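Local coordinates for protein lactococcus lactis MG1363 DpsA (Lactococcus lactis, PDB 1ZS3) that binds DNA, probably through its N-terminal helix, as a Dps protein linked to oxidative stress that assembles into a shell of twelve subunits, at residues A[17-20]-A[21-25]; A[37-40]-A[41-45]; A[90-93]-A[94-98]; A[107-111]-A[112-116]; A[128-131]-A[132-136]. All coordinates share one frame; numbering follows the deposited sequence.

Contact 1 of 5, residues A[17-20]-A[21-25]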
# COMPACT_ATOMS: atom_id res chain seq x y z
N LYS A 17 -43.56 10.10 -22.95
CA LYS A 17 -42.35 10.75 -23.36
C LYS A 17 -41.33 9.77 -23.93
O LYS A 17 -40.54 10.13 -24.81
CB LYS A 17 -41.73 11.56 -22.20
CG LYS A 17 -40.93 12.81 -22.61
CD LYS A 17 -40.16 13.39 -21.43
CE LYS A 17 -38.71 13.00 -21.51
NZ LYS A 17 -38.04 13.78 -22.60
N ALA A 18 -41.32 8.55 -23.39
CA ALA A 18 -40.40 7.50 -23.86
C ALA A 18 -40.71 7.09 -25.29
O ALA A 18 -39.82 7.11 -26.13
CB ALA A 18 -40.44 6.29 -22.96
N GLU A 19 -41.99 6.81 -25.58
CA GLU A 19 -42.40 6.46 -26.93
C GLU A 19 -42.02 7.53 -27.94
O GLU A 19 -41.48 7.20 -28.97
CB GLU A 19 -43.88 6.13 -27.02
CG GLU A 19 -44.23 5.35 -28.31
CD GLU A 19 -45.72 5.03 -28.44
OE1 GLU A 19 -46.26 4.35 -27.54
OE2 GLU A 19 -46.36 5.48 -29.43
N ILE A 20 -42.33 8.80 -27.64
CA ILE A 20 -42.00 9.94 -28.51
C ILE A 20 -40.52 9.93 -28.81
O ILE A 20 -40.16 9.91 -30.00
CB ILE A 20 -42.43 11.29 -27.85
CG1 ILE A 20 -43.97 11.43 -27.80
CG2 ILE A 20 -41.78 12.50 -28.52
CD1 ILE A 20 -44.54 12.11 -26.51
N ASP A 21 -39.70 9.94 -27.76
CA ASP A 21 -38.23 9.96 -27.89
C ASP A 21 -37.64 8.79 -28.73
O ASP A 21 -36.69 8.99 -29.50
CB ASP A 21 -37.61 10.00 -26.45
CG ASP A 21 -37.81 11.34 -25.71
OD1 ASP A 21 -38.27 12.32 -26.35
OD2 ASP A 21 -37.56 11.49 -24.50
N HIS A 22 -38.23 7.59 -28.59
CA HIS A 22 -37.79 6.43 -29.34
C HIS A 22 -37.93 6.57 -30.85
O HIS A 22 -37.28 5.81 -31.58
CB HIS A 22 -38.43 5.08 -28.84
CG HIS A 22 -37.65 4.54 -27.71
ND1 HIS A 22 -36.27 4.32 -27.89
CD2 HIS A 22 -37.96 4.34 -26.41
CE1 HIS A 22 -35.78 3.91 -26.76
NE2 HIS A 22 -36.77 3.93 -25.83
N HIS A 23 -38.77 7.50 -31.33
CA HIS A 23 -39.09 7.56 -32.79
C HIS A 23 -38.24 8.55 -33.58
O HIS A 23 -38.20 8.49 -34.82
CB HIS A 23 -40.60 7.90 -33.08
CG HIS A 23 -41.57 6.91 -32.50
ND1 HIS A 23 -41.19 5.66 -32.01
CD2 HIS A 23 -42.92 6.97 -32.33
CE1 HIS A 23 -42.25 5.00 -31.58
NE2 HIS A 23 -43.31 5.77 -31.77
N LYS A 24 -37.57 9.48 -32.90
CA LYS A 24 -36.81 10.55 -33.56
C LYS A 24 -35.33 10.41 -33.44
O LYS A 24 -34.62 11.26 -33.95
CB LYS A 24 -37.17 11.88 -32.91
CG LYS A 24 -36.48 12.17 -31.58
CD LYS A 24 -37.48 12.57 -30.51
CE LYS A 24 -38.08 13.99 -30.71
NZ LYS A 24 -39.50 14.07 -30.21
N PRO A 25 -34.87 9.23 -33.01
CA PRO A 25 -34.17 8.93 -31.73
C PRO A 25 -33.50 10.05 -30.98
O PRO A 25 -32.81 10.87 -31.60
CB PRO A 25 -33.11 7.89 -32.14
CG PRO A 25 -33.22 7.83 -33.66
CD PRO A 25 -34.71 8.12 -33.95

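Contact 2 of 5, residues A[37-40]-A[41-45]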
# COMPACT_ATOMS: atom_id res chain seq x y z
N ASN A 37 -28.71 -4.03 -23.22
CA ASN A 37 -27.69 -4.94 -23.71
C ASN A 37 -26.59 -5.20 -22.67
O ASN A 37 -26.17 -6.34 -22.50
CB ASN A 37 -27.07 -4.42 -25.03
CG ASN A 37 -28.02 -4.59 -26.23
OD1 ASN A 37 -29.09 -5.16 -26.10
ND2 ASN A 37 -27.63 -4.06 -27.39
N LEU A 38 -26.15 -4.17 -21.96
CA LEU A 38 -25.11 -4.30 -20.96
C LEU A 38 -25.52 -5.32 -19.92
O LEU A 38 -24.74 -6.18 -19.58
CB LEU A 38 -24.80 -2.97 -20.28
CG LEU A 38 -23.97 -2.02 -21.14
CD1 LEU A 38 -23.91 -0.71 -20.42
CD2 LEU A 38 -22.57 -2.58 -21.44
N PHE A 39 -26.75 -5.21 -19.43
CA PHE A 39 -27.19 -6.05 -18.34
C PHE A 39 -27.47 -7.45 -18.76
O PHE A 39 -27.27 -8.38 -17.96
CB PHE A 39 -28.38 -5.46 -17.62
CG PHE A 39 -28.27 -5.60 -16.15
CD1 PHE A 39 -27.87 -4.54 -15.37
CD2 PHE A 39 -28.49 -6.81 -15.57
CE1 PHE A 39 -27.75 -4.69 -14.02
CE2 PHE A 39 -28.35 -6.97 -14.21
CZ PHE A 39 -27.99 -5.90 -13.43
N ILE A 40 -27.91 -7.67 -20.00
CA ILE A 40 -28.23 -9.02 -20.40
C ILE A 40 -26.93 -9.73 -20.71
O ILE A 40 -26.80 -10.88 -20.36
CB ILE A 40 -29.31 -9.05 -21.57
CG1 ILE A 40 -30.65 -9.50 -21.02
CG2 ILE A 40 -28.94 -9.98 -22.68
CD1 ILE A 40 -31.18 -8.62 -19.94
N GLU A 41 -25.98 -9.05 -21.35
CA GLU A 41 -24.62 -9.56 -21.45
C GLU A 41 -24.05 -9.91 -20.08
O GLU A 41 -23.51 -10.96 -19.93
CB GLU A 41 -23.70 -8.55 -22.10
CG GLU A 41 -22.54 -9.22 -22.78
CD GLU A 41 -22.89 -9.77 -24.14
OE1 GLU A 41 -22.89 -11.01 -24.29
OE2 GLU A 41 -23.14 -8.94 -25.05
N ASN A 42 -24.20 -9.06 -19.09
CA ASN A 42 -23.78 -9.37 -17.74
C ASN A 42 -24.20 -10.76 -17.29
O ASN A 42 -23.41 -11.51 -16.70
CB ASN A 42 -24.30 -8.30 -16.76
CG ASN A 42 -23.95 -8.60 -15.33
OD1 ASN A 42 -24.79 -8.51 -14.45
ND2 ASN A 42 -22.70 -8.92 -15.09
N ILE A 43 -25.44 -11.10 -17.55
CA ILE A 43 -26.01 -12.38 -17.12
C ILE A 43 -25.40 -13.50 -17.96
O ILE A 43 -25.05 -14.56 -17.48
CB ILE A 43 -27.55 -12.38 -17.25
CG1 ILE A 43 -28.12 -11.07 -16.67
CG2 ILE A 43 -28.13 -13.65 -16.63
CD1 ILE A 43 -29.09 -11.22 -15.52
N ARG A 44 -25.25 -13.23 -19.23
CA ARG A 44 -24.68 -14.18 -20.16
C ARG A 44 -23.24 -14.50 -19.82
O ARG A 44 -22.81 -15.64 -19.98
CB ARG A 44 -24.78 -13.63 -21.59
CG ARG A 44 -26.05 -14.02 -22.36
CD ARG A 44 -25.84 -15.22 -23.26
NE ARG A 44 -25.04 -14.84 -24.43
CZ ARG A 44 -24.12 -15.61 -25.02
NH1 ARG A 44 -23.84 -16.85 -24.59
NH2 ARG A 44 -23.48 -15.12 -26.06
N LEU A 45 -22.51 -13.49 -19.34
CA LEU A 45 -21.09 -13.58 -18.99
C LEU A 45 -20.99 -14.11 -17.62
O LEU A 45 -20.04 -14.81 -17.32
CB LEU A 45 -20.42 -12.20 -19.04
CG LEU A 45 -20.16 -11.67 -20.46
CD1 LEU A 45 -19.98 -10.19 -20.48
CD2 LEU A 45 -18.95 -12.38 -21.11

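Contact 3 of 5, residues A[90-93]-A[94-98]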
# COMPACT_ATOMS: atom_id res chain seq x y z
N THR A 90 -35.95 -5.96 -15.07
CA THR A 90 -35.83 -7.11 -16.00
C THR A 90 -36.76 -6.98 -17.18
O THR A 90 -36.40 -7.22 -18.34
CB THR A 90 -36.24 -8.44 -15.28
OG1 THR A 90 -35.72 -8.44 -13.95
CG2 THR A 90 -35.56 -9.62 -15.91
N GLU A 91 -37.99 -6.62 -16.83
CA GLU A 91 -38.99 -6.22 -17.80
C GLU A 91 -38.49 -5.28 -18.89
O GLU A 91 -38.51 -5.62 -20.07
CB GLU A 91 -40.13 -5.55 -17.07
CG GLU A 91 -41.17 -6.49 -16.45
CD GLU A 91 -42.57 -5.87 -16.50
OE1 GLU A 91 -42.76 -4.80 -15.84
OE2 GLU A 91 -43.44 -6.42 -17.24
N GLU A 92 -38.05 -4.09 -18.50
CA GLU A 92 -37.53 -3.13 -19.48
C GLU A 92 -36.24 -3.63 -20.14
O GLU A 92 -35.99 -3.28 -21.29
CB GLU A 92 -37.32 -1.73 -18.92
CG GLU A 92 -37.93 -1.42 -17.57
CD GLU A 92 -38.11 0.06 -17.33
OE1 GLU A 92 -37.99 0.45 -16.15
OE2 GLU A 92 -38.31 0.83 -18.30
N PHE A 93 -35.44 -4.45 -19.45
CA PHE A 93 -34.24 -4.97 -20.07
C PHE A 93 -34.63 -5.86 -21.24
O PHE A 93 -34.08 -5.73 -22.32
CB PHE A 93 -33.32 -5.70 -19.08
CG PHE A 93 -32.72 -4.82 -17.98
CD1 PHE A 93 -32.32 -3.52 -18.24
CD2 PHE A 93 -32.54 -5.33 -16.70
CE1 PHE A 93 -31.78 -2.74 -17.25
CE2 PHE A 93 -31.98 -4.55 -15.70
CZ PHE A 93 -31.62 -3.25 -15.98
N LEU A 94 -35.62 -6.73 -21.04
CA LEU A 94 -36.06 -7.64 -22.10
C LEU A 94 -36.74 -6.91 -23.25
O LEU A 94 -36.49 -7.26 -24.41
CB LEU A 94 -36.92 -8.72 -21.52
CG LEU A 94 -36.06 -9.68 -20.65
CD1 LEU A 94 -36.93 -10.53 -19.68
CD2 LEU A 94 -35.21 -10.55 -21.58
N LYS A 95 -37.48 -5.85 -22.96
CA LYS A 95 -38.09 -5.08 -24.03
C LYS A 95 -37.05 -4.43 -24.97
O LYS A 95 -37.19 -4.46 -26.20
CB LYS A 95 -39.03 -4.03 -23.41
CG LYS A 95 -39.84 -3.18 -24.41
CD LYS A 95 -40.82 -2.24 -23.66
CE LYS A 95 -41.61 -1.30 -24.61
NZ LYS A 95 -41.17 0.12 -24.45
N TYR A 96 -36.00 -3.85 -24.40
CA TYR A 96 -35.10 -2.94 -25.14
C TYR A 96 -33.83 -3.60 -25.61
O TYR A 96 -33.18 -3.07 -26.50
CB TYR A 96 -34.74 -1.71 -24.30
CG TYR A 96 -35.92 -0.80 -23.98
CD1 TYR A 96 -36.46 -0.76 -22.69
CD2 TYR A 96 -36.52 0.00 -24.97
CE1 TYR A 96 -37.54 0.04 -22.37
CE2 TYR A 96 -37.61 0.82 -24.65
CZ TYR A 96 -38.11 0.82 -23.35
OH TYR A 96 -39.17 1.59 -22.97
N HIS A 97 -33.46 -4.77 -25.04
CA HIS A 97 -32.26 -5.49 -25.53
C HIS A 97 -32.43 -6.05 -26.93
O HIS A 97 -33.43 -6.67 -27.22
CB HIS A 97 -31.83 -6.61 -24.54
CG HIS A 97 -32.40 -7.97 -24.88
ND1 HIS A 97 -33.56 -8.49 -24.31
CD2 HIS A 97 -32.00 -8.91 -25.76
CE1 HIS A 97 -33.82 -9.70 -24.81
NE2 HIS A 97 -32.88 -9.97 -25.70
N LYS A 98 -31.52 -5.77 -27.84
CA LYS A 98 -31.60 -6.34 -29.17
C LYS A 98 -30.36 -7.18 -29.49
O LYS A 98 -29.29 -6.94 -28.97
CB LYS A 98 -31.85 -5.25 -30.24
CG LYS A 98 -32.81 -4.10 -29.80
CD LYS A 98 -34.22 -4.16 -30.47
CE LYS A 98 -35.30 -4.69 -29.51
NZ LYS A 98 -36.67 -4.13 -29.78

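Contact 4 of 5, residues A[107-111]-A[112-116]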
# COMPACT_ATOMS: atom_id res chain seq x y z
N LYS A 107 -24.65 -23.74 -20.81
CA LYS A 107 -23.83 -24.42 -19.81
C LYS A 107 -23.13 -25.67 -20.31
O LYS A 107 -22.09 -26.09 -19.80
CB LYS A 107 -24.64 -24.71 -18.54
CG LYS A 107 -25.83 -25.63 -18.64
CD LYS A 107 -26.72 -25.57 -17.38
CE LYS A 107 -27.95 -24.65 -17.55
NZ LYS A 107 -28.47 -23.92 -16.31
N TYR A 108 -23.63 -26.26 -21.39
CA TYR A 108 -23.05 -27.46 -22.01
C TYR A 108 -22.36 -27.17 -23.34
O TYR A 108 -21.91 -28.09 -24.00
CB TYR A 108 -24.13 -28.53 -22.26
CG TYR A 108 -24.97 -28.86 -21.07
CD1 TYR A 108 -24.40 -29.44 -19.94
CD2 TYR A 108 -26.34 -28.60 -21.06
CE1 TYR A 108 -25.15 -29.74 -18.83
CE2 TYR A 108 -27.11 -28.90 -19.95
CZ TYR A 108 -26.51 -29.47 -18.84
OH TYR A 108 -27.26 -29.77 -17.72
N TRP A 109 -22.35 -25.90 -23.76
CA TRP A 109 -21.53 -25.49 -24.89
C TRP A 109 -20.07 -25.66 -24.56
O TRP A 109 -19.68 -25.74 -23.41
CB TRP A 109 -21.76 -24.02 -25.24
CG TRP A 109 -23.06 -23.68 -25.87
CD1 TRP A 109 -24.16 -24.48 -25.99
CD2 TRP A 109 -23.43 -22.41 -26.45
NE1 TRP A 109 -25.19 -23.78 -26.61
CE2 TRP A 109 -24.74 -22.52 -26.91
CE3 TRP A 109 -22.74 -21.20 -26.65
CZ2 TRP A 109 -25.43 -21.45 -27.54
CZ3 TRP A 109 -23.42 -20.14 -27.27
CH2 TRP A 109 -24.72 -20.29 -27.71
N THR A 110 -19.26 -25.65 -25.61
CA THR A 110 -17.84 -25.68 -25.44
C THR A 110 -17.28 -24.25 -25.26
O THR A 110 -17.93 -23.26 -25.62
CB THR A 110 -17.25 -26.40 -26.63
OG1 THR A 110 -15.97 -26.92 -26.26
CG2 THR A 110 -16.95 -25.45 -27.80
N ASP A 111 -16.10 -24.17 -24.66
CA ASP A 111 -15.42 -22.92 -24.41
C ASP A 111 -15.19 -22.15 -25.67
O ASP A 111 -15.39 -20.95 -25.69
CB ASP A 111 -14.10 -23.15 -23.65
CG ASP A 111 -14.33 -23.65 -22.25
OD1 ASP A 111 -13.32 -23.88 -21.56
OD2 ASP A 111 -15.47 -23.84 -21.78
N GLU A 112 -14.75 -22.82 -26.74
CA GLU A 112 -14.55 -22.16 -28.02
C GLU A 112 -15.85 -21.53 -28.51
O GLU A 112 -15.87 -20.43 -29.06
CB GLU A 112 -13.97 -23.12 -29.07
CG GLU A 112 -12.59 -23.73 -28.70
CD GLU A 112 -12.58 -24.82 -27.56
OE1 GLU A 112 -11.75 -24.71 -26.61
OE2 GLU A 112 -13.38 -25.80 -27.58
N ASP A 113 -16.98 -22.21 -28.27
CA ASP A 113 -18.27 -21.71 -28.76
C ASP A 113 -18.82 -20.58 -27.87
O ASP A 113 -19.45 -19.68 -28.39
CB ASP A 113 -19.34 -22.83 -28.88
CG ASP A 113 -19.01 -23.87 -30.01
OD1 ASP A 113 -18.60 -23.44 -31.11
OD2 ASP A 113 -19.14 -25.11 -29.88
N LEU A 114 -18.61 -20.63 -26.56
CA LEU A 114 -19.03 -19.50 -25.73
C LEU A 114 -18.33 -18.24 -26.18
O LEU A 114 -18.95 -17.20 -26.32
CB LEU A 114 -18.70 -19.79 -24.27
CG LEU A 114 -19.58 -20.89 -23.65
CD1 LEU A 114 -18.81 -21.56 -22.56
CD2 LEU A 114 -20.85 -20.27 -23.10
N LEU A 115 -17.03 -18.33 -26.43
CA LEU A 115 -16.24 -17.15 -26.80
C LEU A 115 -16.74 -16.58 -28.07
O LEU A 115 -16.92 -15.36 -28.18
CB LEU A 115 -14.76 -17.49 -26.92
CG LEU A 115 -14.00 -17.09 -25.66
CD1 LEU A 115 -14.51 -17.78 -24.41
CD2 LEU A 115 -12.54 -17.36 -25.82
N GLU A 116 -16.99 -17.45 -29.03
CA GLU A 116 -17.49 -17.05 -30.34
C GLU A 116 -18.85 -16.33 -30.28
O GLU A 116 -19.10 -15.39 -31.03
CB GLU A 116 -17.55 -18.27 -31.23
CG GLU A 116 -17.35 -17.96 -32.70
CD GLU A 116 -16.93 -19.17 -33.49
OE1 GLU A 116 -15.70 -19.34 -33.75
OE2 GLU A 116 -17.84 -19.98 -33.80

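Contact 5 of 5, residues A[128-131]-A[132-136]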
# COMPACT_ATOMS: atom_id res chain seq x y z
N PHE A 128 -25.33 -0.04 -31.88
CA PHE A 128 -26.12 0.87 -31.06
C PHE A 128 -25.31 1.94 -30.32
O PHE A 128 -25.83 3.03 -30.05
CB PHE A 128 -26.91 0.06 -30.04
CG PHE A 128 -27.92 -0.87 -30.65
CD1 PHE A 128 -27.54 -2.03 -31.31
CD2 PHE A 128 -29.29 -0.57 -30.57
CE1 PHE A 128 -28.48 -2.87 -31.87
CE2 PHE A 128 -30.22 -1.42 -31.12
CZ PHE A 128 -29.82 -2.58 -31.77
N ILE A 129 -24.08 1.58 -29.91
CA ILE A 129 -23.20 2.48 -29.16
C ILE A 129 -22.76 3.57 -30.11
O ILE A 129 -22.83 4.73 -29.77
CB ILE A 129 -22.03 1.64 -28.57
CG1 ILE A 129 -22.50 0.91 -27.31
CG2 ILE A 129 -20.85 2.47 -28.29
CD1 ILE A 129 -21.70 -0.35 -26.92
N THR A 130 -22.29 3.13 -31.27
CA THR A 130 -21.92 4.00 -32.38
C THR A 130 -22.91 5.15 -32.57
O THR A 130 -22.52 6.31 -32.64
CB THR A 130 -21.74 3.16 -33.65
OG1 THR A 130 -20.37 2.72 -33.73
CG2 THR A 130 -21.93 3.94 -34.92
N ARG A 131 -24.18 4.79 -32.63
CA ARG A 131 -25.25 5.74 -32.84
C ARG A 131 -25.40 6.64 -31.63
O ARG A 131 -25.60 7.83 -31.78
CB ARG A 131 -26.57 5.00 -33.15
CG ARG A 131 -26.61 4.38 -34.56
CD ARG A 131 -28.01 3.92 -35.04
NE ARG A 131 -28.12 2.45 -35.03
CZ ARG A 131 -29.25 1.76 -35.26
NH1 ARG A 131 -29.21 0.42 -35.23
NH2 ARG A 131 -30.40 2.40 -35.48
N ALA A 132 -25.32 6.09 -30.43
CA ALA A 132 -25.48 6.89 -29.24
C ALA A 132 -24.32 7.94 -29.08
O ALA A 132 -24.51 9.01 -28.51
CB ALA A 132 -25.57 6.03 -28.02
N ILE A 133 -23.13 7.64 -29.60
CA ILE A 133 -22.03 8.58 -29.59
C ILE A 133 -22.45 9.74 -30.42
O ILE A 133 -22.40 10.86 -29.94
CB ILE A 133 -20.75 7.96 -30.12
CG1 ILE A 133 -20.26 6.92 -29.11
CG2 ILE A 133 -19.70 9.04 -30.47
CD1 ILE A 133 -19.21 6.02 -29.63
N LYS A 134 -22.83 9.47 -31.68
CA LYS A 134 -23.16 10.52 -32.63
C LYS A 134 -24.32 11.40 -32.14
O LYS A 134 -24.27 12.62 -32.30
CB LYS A 134 -23.52 9.94 -34.00
CG LYS A 134 -22.39 9.22 -34.75
CD LYS A 134 -22.88 8.74 -36.12
CE LYS A 134 -21.92 7.77 -36.81
NZ LYS A 134 -22.64 6.53 -37.36
N LEU A 135 -25.35 10.80 -31.53
CA LEU A 135 -26.51 11.54 -31.02
C LEU A 135 -26.07 12.39 -29.87
O LEU A 135 -26.47 13.55 -29.78
CB LEU A 135 -27.67 10.62 -30.59
CG LEU A 135 -28.36 9.81 -31.72
CD1 LEU A 135 -29.60 9.06 -31.23
CD2 LEU A 135 -28.69 10.68 -32.95
N ALA A 136 -25.20 11.86 -29.02
CA ALA A 136 -24.81 12.57 -27.81
C ALA A 136 -24.06 13.84 -28.18
O ALA A 136 -24.22 14.86 -27.51
CB ALA A 136 -23.96 11.66 -26.92

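Contact 1 of 5, residues A[17-20]-A[21-25]
Asp-21 folds back on the turn before it and meets Lys-17 with nearly every atom of its side chain. Asp-21 CB lies 3.4 Å from Lys-17 O and a little farther from Ala-18 O. With CG beside the backbone N (chi1 -71°), the carboxylate lies close to Lys-17 O without bonding to it; OD1 is near that same oxygen and near Ile-20 CG2. Asp-21 OD2 carries the charge contact: Lys-17 NZ reaches it at 3.0 Å, on the syn lone pair, forming a salt bridge. The lysine chain bends twice near its end to get there, and Lys-17 CE passes 3.5 Å from Asp-21 OD2. The same pair is joined by the helical bond from Asp-21 N to Lys-17 O (3.1 Å). On another side of the helix, the ring of His-23 is covered on one face by Glu-19 O, 3.3 Å above its centre. The His-22 ring meets that of Tyr-96 on helix 90-96. A surface salt bridge between residues four apart is a common feature of solvent-facing helices, here on helix 5-23, evidently the N-terminal helix required for DNA binding in these Dps proteins.

Contact 2 of 5, residues A[37-40]-A[41-45]
This is a buried turn-to-turn contact in the middle of helix 27-51, with Phe-39, Asn-42 and Ile-43 on the flank that meets a second subunit. The Phe-39 ring and the Asn-42 amide lie side by side and point the same way, their planes 88° apart, with OD1 of Asn-42 3.9 Å from CE2 of Phe-39. The amide swings to that side because its CG is anti to the backbone N (chi1 178°). Ile-43 adds a looser apolar contact, its CG1 4.4 Å from Phe-39 CD2. Phe-39 also stacks on Phe-93 and meets Phe-72 edge-to-face. Backbone bonds hold the turns in step: Glu-41 N to Asn-37 O and Asn-42 N to Leu-38 O, both 3.0 Å. Ile-40 O is held by Arg-44 N at 3.0 Å and, weakly, by Ile-43 N. The polar ends turn to other helices and loops: Asn-37 OD1 takes Lys-98 N, Glu-41 OE2 bonds Gln-125 NE2, and Arg-44 NH2 bonds Ser-117 OG. Within the ferritin-like four-helix bundle, the reciprocal packing of Phe-39 and Ile-43 on Ile-43 and Phe-39 of the second subunit is consistent with the twofold dimer contact of Dps proteins.

Contact 3 of 5, residues A[90-93]-A[94-98]
Glu-92 and Tyr-96 meet one turn apart on the short helix 90-96, and their contact is partly apolar. Glu-92 CB lies at the edge of the Tyr-96 ring, in its plane, 3.9 Å from CE1. Thr-90 and Leu-94 lie side by side on a different flank, CG2 to CD1 at 4.1 Å. The aliphatic chain of Lys-95 covers a face of the Tyr-96 ring, its CD 4.0 Å above the plane and displaced toward the rim, and Lys-95 NZ gives a hydrogen bond to Tyr-96 OH at 2.9 Å. CG anti to the backbone N (chi1 -176°) and a straight chain to CE together lay Lys-95 along the ring, and the bend at chi4 turns NZ to the hydroxyl. This helix sits in the crossover between helices 55-81 and 111-138, an element found in Dps proteins and absent from classical ferritins, and it packs with Phe-93 on helix 27-51. The backbone bonds are those of a regular helix, from Leu-94 N to Thr-90 O (2.9 Å) through to Tyr-96 N to Glu-92 O. Phe-93 O is the busiest acceptor: His-97 N binds it at 3.0 Å, with weak additions from Tyr-96 N and from His-97 ND1, which approaches at 3.4 Å with the oxygen in the plane of the imidazole. Glu-92 OE1 forms a salt bridge with Lys-107 NZ of the second subunit.

Contact 4 of 5, residues A[107-111]-A[112-116]
Trp-109 and Thr-110 lead into helix 111-138 and wrap its first turn with quite different side chains. The indole of Trp-109 takes CG beside the backbone N (chi1 -72°), which carries the six-membered ring along the start of the helix. Trp-109 CE3 lies 4.1 Å from Leu-114 CD2 and about as far from Asp-113 O; the Trp-109 and Leu-114 side chains cross obliquely. Leu-114 answers with CG also beside its own N (chi1 -70°), bringing CG within 4.1 Å of Trp-109 CB. Thr-110 holds the N-cap position, yet its hydroxyl does not cap the helix. OG1 is anti to the backbone N (chi1 -157°), pointing away from the amides of the first turn, and CG2 takes the crowded position between N and the carbonyl carbon, next to the Asp-113 carboxylate. The Thr-110 hydroxyl instead donates to Glu-112 OE2 at 3.1 Å, coming from above the carboxylate plane; the glutamate reaches it by bending at chi2. Asp-111 turns its carboxylate away from its own helix, where OD2 and OD1 accept the backbone N-H groups of Lys-53 and Ser-54 in the link between helices 27-51 and 55-81. Main-chain bonds start the helix: Leu-114 N to Thr-110 O (2.9 Å), with a weak second donor in Asp-113 N, and Leu-115 N to Asp-111 O (3.2 Å). Asp-111 therefore ties the helix start to the 52-54 link, while the negative charge of Glu-112 and Asp-113 probably offsets the positive end of the helix dipole even without a side-chain cap.

Contact 5 of 5, residues A[128-131]-A[132-136]
Ile-133 N binds Ile-129 O at 2.9 Å, one turn apart on helix 111-138 of the ferritin-like four-helix bundle. Three companion bonds continue the ladder: Ala-132 N to Phe-128 O, Leu-135 N to Arg-131 O at 3.0 Å, and a weak one from Lys-134 N to Thr-130 O at 3.3 Å. The isoleucine side chains follow the same spacing and build a buried flank. Ile-133 has CG1 beside its backbone N (chi1 -69°), which lays that carbon 3.4 Å from Ile-129 O. Both isoleucines go on to pack against helix 142-165, Ile-129 on Leu-151 and Ile-133 on Val-148, and Ile-133 also reaches Phe-142 of a third subunit, while Ala-132 tucks its methyl against Leu-31 of helix 27-51. A different side of the helix is polar. Lys-134 lies beside Thr-130 and points the same way, extended beyond CG until chi4, with Lys-134 NZ 3.6 Å from Thr-130 CG2 and in a long, weak ion pair with Glu-140 of the third subunit. Arg-131, bent at chi3, turns its NE back to a weak bond with Met-127 O. On the buried flank the isoleucine branches meet at Ile-129 CG2 and Ile-133 CD1, 4.1 Å apart.

In the fold
Contact 2 is the core of the set, with all eight touching residues buried, whereas contact 1 has none buried and lies on the surface. Contacts 3, 4 and 5 are partly buried. Contacts 4 and 5 share helix 111-138 but sit on opposite sides of the chain's centre. Contacts 2, 3 and 4 all touch the second subunit, contact 5 a third. Contacts 2 and 3 adjoin, and contact 1 touches contacts 3 and 5. Chemistry differs with place: a lysine-aspartate salt bridge outside in contact 1, aromatic and aliphatic packing in contact 2, ring-edge and lysine-tyrosine pairing plus an intersubunit salt bridge in contact 3, acids at the helix start in contact 4, and mixed flanks in contact 5.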